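Local structure of uncharacterized protein (Parabacteroides merdae, 4R7F) at residues Q158-K170 / N206-A220. The protein is of unknown function, but is built from immunoglobulin-like beta-sandwich domains and carries a segment related to the first domain of type 9 secretion system plug proteins. Residues are numbered along the deposited sequence; the frame is centred on the assembly and turned at random.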
# COMPACT_ATOMS: atom_id res chain seq x y z
N GLN A 158 10.74 16.85 -9.24
CA GLN A 158 11.70 17.68 -8.52
C GLN A 158 11.31 17.66 -7.05
O GLN A 158 11.64 16.69 -6.33
CB GLN A 158 11.78 19.10 -9.07
CG GLN A 158 12.66 19.22 -10.31
CD GLN A 158 14.09 18.81 -10.05
OE1 GLN A 158 14.65 19.09 -9.00
NE2 GLN A 158 14.69 18.13 -11.02
N SER A 159 10.55 18.65 -6.60
CA SER A 159 10.24 18.75 -5.19
C SER A 159 8.76 18.70 -4.83
O SER A 159 8.42 18.99 -3.70
CB SER A 159 10.83 20.07 -4.69
OG SER A 159 10.41 21.08 -5.57
N HIS A 160 7.88 18.33 -5.74
CA HIS A 160 6.46 18.35 -5.40
C HIS A 160 5.75 17.07 -5.76
O HIS A 160 6.27 16.22 -6.49
CB HIS A 160 5.76 19.50 -6.12
CG HIS A 160 6.22 20.85 -5.69
ND1 HIS A 160 7.32 21.46 -6.25
CD2 HIS A 160 5.73 21.71 -4.78
CE1 HIS A 160 7.48 22.65 -5.68
NE2 HIS A 160 6.51 22.83 -4.80
N GLN A 161 4.55 16.95 -5.19
CA GLN A 161 3.61 15.90 -5.50
C GLN A 161 2.27 16.55 -5.82
O GLN A 161 1.88 17.51 -5.17
CB GLN A 161 3.49 14.92 -4.33
CG GLN A 161 4.52 13.83 -4.44
CD GLN A 161 4.75 13.02 -3.19
OE1 GLN A 161 3.92 12.95 -2.26
NE2 GLN A 161 5.88 12.37 -3.18
N GLN A 162 1.55 16.03 -6.79
CA GLN A 162 0.24 16.55 -7.11
C GLN A 162 -0.80 15.45 -7.02
O GLN A 162 -0.63 14.37 -7.57
CB GLN A 162 0.27 17.14 -8.51
CG GLN A 162 -1.08 17.58 -9.06
CD GLN A 162 -0.93 18.66 -10.17
OE1 GLN A 162 0.14 18.84 -10.74
NE2 GLN A 162 -2.00 19.40 -10.42
N VAL A 163 -1.89 15.77 -6.34
CA VAL A 163 -3.05 14.90 -6.22
C VAL A 163 -4.11 15.23 -7.26
O VAL A 163 -4.42 16.40 -7.50
CB VAL A 163 -3.73 15.12 -4.87
CG1 VAL A 163 -4.94 14.22 -4.73
CG2 VAL A 163 -2.73 14.87 -3.74
N SER A 164 -4.68 14.19 -7.83
CA SER A 164 -5.63 14.31 -8.93
C SER A 164 -6.74 13.38 -8.50
O SER A 164 -6.46 12.27 -8.03
CB SER A 164 -5.02 13.83 -10.26
OG SER A 164 -3.82 14.52 -10.65
N PHE A 165 -7.99 13.81 -8.61
CA PHE A 165 -9.09 12.89 -8.31
C PHE A 165 -10.40 13.20 -9.01
O PHE A 165 -10.62 14.31 -9.44
CB PHE A 165 -9.31 12.74 -6.79
CG PHE A 165 -9.96 13.93 -6.13
CD1 PHE A 165 -9.19 14.98 -5.66
CD2 PHE A 165 -11.32 13.97 -5.94
CE1 PHE A 165 -9.79 16.07 -5.02
CE2 PHE A 165 -11.93 15.06 -5.34
CZ PHE A 165 -11.15 16.10 -4.87
N ASN A 166 -11.26 12.18 -9.09
CA ASN A 166 -12.60 12.29 -9.68
C ASN A 166 -13.56 11.69 -8.72
O ASN A 166 -13.27 10.68 -8.12
CB ASN A 166 -12.72 11.53 -11.00
CG ASN A 166 -11.66 11.94 -11.99
OD1 ASN A 166 -11.83 12.91 -12.72
ND2 ASN A 166 -10.54 11.22 -12.00
N ILE A 167 -14.71 12.33 -8.59
CA ILE A 167 -15.76 11.81 -7.79
C ILE A 167 -16.71 11.15 -8.75
O ILE A 167 -17.25 11.81 -9.62
CB ILE A 167 -16.50 12.93 -7.05
CG1 ILE A 167 -15.52 13.65 -6.12
CG2 ILE A 167 -17.67 12.35 -6.28
CD1 ILE A 167 -16.11 14.86 -5.45
N ASN A 168 -16.88 9.84 -8.59
CA ASN A 168 -17.80 9.04 -9.37
C ASN A 168 -19.13 8.86 -8.64
O ASN A 168 -19.20 8.16 -7.66
CB ASN A 168 -17.13 7.69 -9.64
CG ASN A 168 -15.77 7.85 -10.33
OD1 ASN A 168 -15.61 8.64 -11.25
ND2 ASN A 168 -14.80 7.08 -9.88
N ASN A 169 -20.18 9.52 -9.15
CA ASN A 169 -21.46 9.65 -8.47
C ASN A 169 -22.68 9.25 -9.30
O ASN A 169 -23.74 9.83 -9.11
CB ASN A 169 -21.66 11.10 -7.94
CG ASN A 169 -21.83 12.12 -9.05
OD1 ASN A 169 -21.29 11.99 -10.14
ND2 ASN A 169 -22.63 13.11 -8.79
N LYS A 170 -22.55 8.21 -10.11
CA LYS A 170 -23.67 7.68 -10.89
C LYS A 170 -24.86 7.33 -9.98
O LYS A 170 -26.00 7.58 -10.33
CB LYS A 170 -23.25 6.44 -11.70
CG LYS A 170 -24.40 5.86 -12.52
CD LYS A 170 -24.01 4.77 -13.53
CE LYS A 170 -23.42 3.52 -12.87
NZ LYS A 170 -24.23 2.81 -11.83
N ASN A 206 -22.30 12.22 -14.09
CA ASN A 206 -21.89 11.13 -13.22
C ASN A 206 -20.39 11.15 -12.87
O ASN A 206 -19.80 10.13 -12.46
CB ASN A 206 -22.27 9.78 -13.85
CG ASN A 206 -21.72 9.61 -15.26
OD1 ASN A 206 -20.72 10.25 -15.63
ND2 ASN A 206 -22.38 8.73 -16.07
N GLN A 207 -19.77 12.31 -13.03
CA GLN A 207 -18.35 12.42 -12.73
C GLN A 207 -17.94 13.83 -12.56
O GLN A 207 -18.23 14.65 -13.40
CB GLN A 207 -17.49 11.81 -13.82
CG GLN A 207 -16.10 11.60 -13.29
CD GLN A 207 -15.23 10.78 -14.23
OE1 GLN A 207 -15.02 11.18 -15.39
NE2 GLN A 207 -14.70 9.65 -13.73
N ILE A 208 -17.28 14.11 -11.44
CA ILE A 208 -16.79 15.43 -11.12
C ILE A 208 -15.29 15.34 -10.99
O ILE A 208 -14.79 14.62 -10.15
CB ILE A 208 -17.40 15.96 -9.82
CG1 ILE A 208 -18.92 15.82 -9.85
CG2 ILE A 208 -17.04 17.44 -9.62
CD1 ILE A 208 -19.52 15.38 -8.52
N SER A 209 -14.58 16.08 -11.83
CA SER A 209 -13.13 15.94 -11.89
C SER A 209 -12.43 17.13 -11.25
O SER A 209 -12.77 18.29 -11.56
CB SER A 209 -12.68 15.76 -13.35
OG SER A 209 -11.27 15.79 -13.45
N TYR A 210 -11.49 16.85 -10.33
CA TYR A 210 -10.68 17.90 -9.67
C TYR A 210 -9.25 17.60 -10.01
O TYR A 210 -8.45 17.21 -9.18
CB TYR A 210 -10.82 17.89 -8.14
CG TYR A 210 -12.20 18.18 -7.65
CD1 TYR A 210 -13.17 17.21 -7.66
CD2 TYR A 210 -12.55 19.45 -7.22
CE1 TYR A 210 -14.47 17.48 -7.24
CE2 TYR A 210 -13.83 19.73 -6.76
CZ TYR A 210 -14.80 18.74 -6.78
OH TYR A 210 -16.09 19.01 -6.33
N THR A 211 -8.96 17.70 -11.28
CA THR A 211 -7.68 17.32 -11.83
C THR A 211 -7.07 18.57 -12.38
O THR A 211 -7.78 19.40 -12.88
CB THR A 211 -7.90 16.27 -12.93
OG1 THR A 211 -8.50 15.12 -12.33
CG2 THR A 211 -6.60 15.84 -13.51
N TYR A 212 -5.75 18.71 -12.26
CA TYR A 212 -4.99 19.87 -12.76
C TYR A 212 -5.23 21.13 -11.91
O TYR A 212 -5.10 22.24 -12.37
CB TYR A 212 -5.30 20.15 -14.24
CG TYR A 212 -5.16 18.93 -15.15
CD1 TYR A 212 -3.93 18.27 -15.29
CD2 TYR A 212 -6.24 18.45 -15.87
CE1 TYR A 212 -3.80 17.17 -16.09
CE2 TYR A 212 -6.11 17.34 -16.69
CZ TYR A 212 -4.88 16.71 -16.81
OH TYR A 212 -4.73 15.63 -17.67
N ASN A 213 -5.55 20.92 -10.66
CA ASN A 213 -5.84 22.00 -9.75
C ASN A 213 -4.57 22.45 -9.07
O ASN A 213 -3.89 21.65 -8.43
CB ASN A 213 -6.86 21.52 -8.73
CG ASN A 213 -7.47 22.64 -7.96
OD1 ASN A 213 -6.76 23.46 -7.34
ND2 ASN A 213 -8.81 22.71 -7.99
N ARG A 214 -4.24 23.72 -9.21
CA ARG A 214 -2.98 24.22 -8.72
C ARG A 214 -2.87 24.04 -7.20
O ARG A 214 -1.78 23.78 -6.68
CB ARG A 214 -2.81 25.67 -9.12
CG ARG A 214 -1.59 26.37 -8.58
CD ARG A 214 -0.32 25.96 -9.30
NE ARG A 214 0.83 26.62 -8.66
CZ ARG A 214 1.33 26.28 -7.47
NH1 ARG A 214 0.82 25.29 -6.77
NH2 ARG A 214 2.36 26.92 -6.98
N ASN A 215 -3.98 24.14 -6.48
CA ASN A 215 -3.95 24.02 -5.02
C ASN A 215 -3.67 22.61 -4.56
O ASN A 215 -3.44 22.40 -3.39
CB ASN A 215 -5.30 24.44 -4.42
CG ASN A 215 -5.78 25.76 -4.98
OD1 ASN A 215 -5.25 26.77 -4.62
ND2 ASN A 215 -6.73 25.73 -5.94
N LEU A 216 -3.76 21.63 -5.47
CA LEU A 216 -3.58 20.25 -5.10
C LEU A 216 -2.15 19.79 -5.28
O LEU A 216 -1.87 18.59 -5.26
CB LEU A 216 -4.56 19.34 -5.84
CG LEU A 216 -5.96 19.40 -5.27
CD1 LEU A 216 -6.89 18.56 -6.12
CD2 LEU A 216 -6.00 18.94 -3.83
N ILE A 217 -1.24 20.75 -5.40
CA ILE A 217 0.17 20.49 -5.48
C ILE A 217 0.80 20.78 -4.12
O ILE A 217 0.74 21.89 -3.61
CB ILE A 217 0.85 21.35 -6.55
CG1 ILE A 217 0.24 21.05 -7.92
CG2 ILE A 217 2.33 21.02 -6.59
CD1 ILE A 217 0.86 21.82 -9.06
N PHE A 218 1.39 19.76 -3.53
CA PHE A 218 1.93 19.81 -2.19
C PHE A 218 3.42 19.71 -2.27
O PHE A 218 3.93 19.04 -3.16
CB PHE A 218 1.47 18.59 -1.44
CG PHE A 218 0.06 18.63 -1.03
CD1 PHE A 218 -0.94 18.20 -1.88
CD2 PHE A 218 -0.28 19.03 0.25
CE1 PHE A 218 -2.27 18.21 -1.50
CE2 PHE A 218 -1.61 19.07 0.64
CZ PHE A 218 -2.61 18.66 -0.24
N PRO A 219 4.14 20.30 -1.31
CA PRO A 219 5.58 19.94 -1.29
C PRO A 219 5.76 18.48 -0.89
O PRO A 219 4.99 17.96 -0.06
CB PRO A 219 6.17 20.87 -0.24
CG PRO A 219 4.99 21.31 0.57
CD PRO A 219 3.82 21.36 -0.35
N ALA A 220 6.74 17.82 -1.48
CA ALA A 220 6.85 16.38 -1.38
C ALA A 220 7.40 15.90 -0.06
O ALA A 220 7.14 14.75 0.36
CB ALA A 220 7.64 15.81 -2.54
O HOH W 1 -4.53 17.59 -9.89
O HOH W 2 -8.19 12.47 -11.89
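Strand 160-168 pairs antiparallel first with 217-219 and, further on, with 207-210, and residues 211-216 loop out between the two paired stretches. Paired amides bind I167 to I208 in both directions, as they do Q161 and F218, with F218 N 2.8 Å from Q161 O. At the far end of the loop L216 O accepts from V163 N, while a water bridges the detour, donating to V163 O and accepting from Y212 N and Q162 NE2. F165 and Y210 set their rings nearly parallel (15°) but slid apart, centroids 4.8 Å apart, and Y210 CB lies over the F165 face. With CG held between backbone N and carbonyl carbon (chi1 74°), the F165 ring leans across to Y210 and puts CE1 4.0 Å from L216 CD1. I167 CD1 lies 3.6 Å from Y210 CE1. Inside this immunoglobulin-like beta-sandwich F165 and I167 pack on strands 181-187 and 373-380, Y210 on L181. The opposite face, with N166, S209, N168 and Q207, is largely polar: Q207 NE2 donates to N168 OD1 (2.8 Å) in its carbonyl plane, while N168 ND2 turns to N143. The extended Q162 chain brings its amide across I217 at a slant, Q162 CD 3.5 Å from I217 CG1, and Q162 OE1 accepts from D153 N. Y212 OH bonds to K170 N and N206 O of the second subunit.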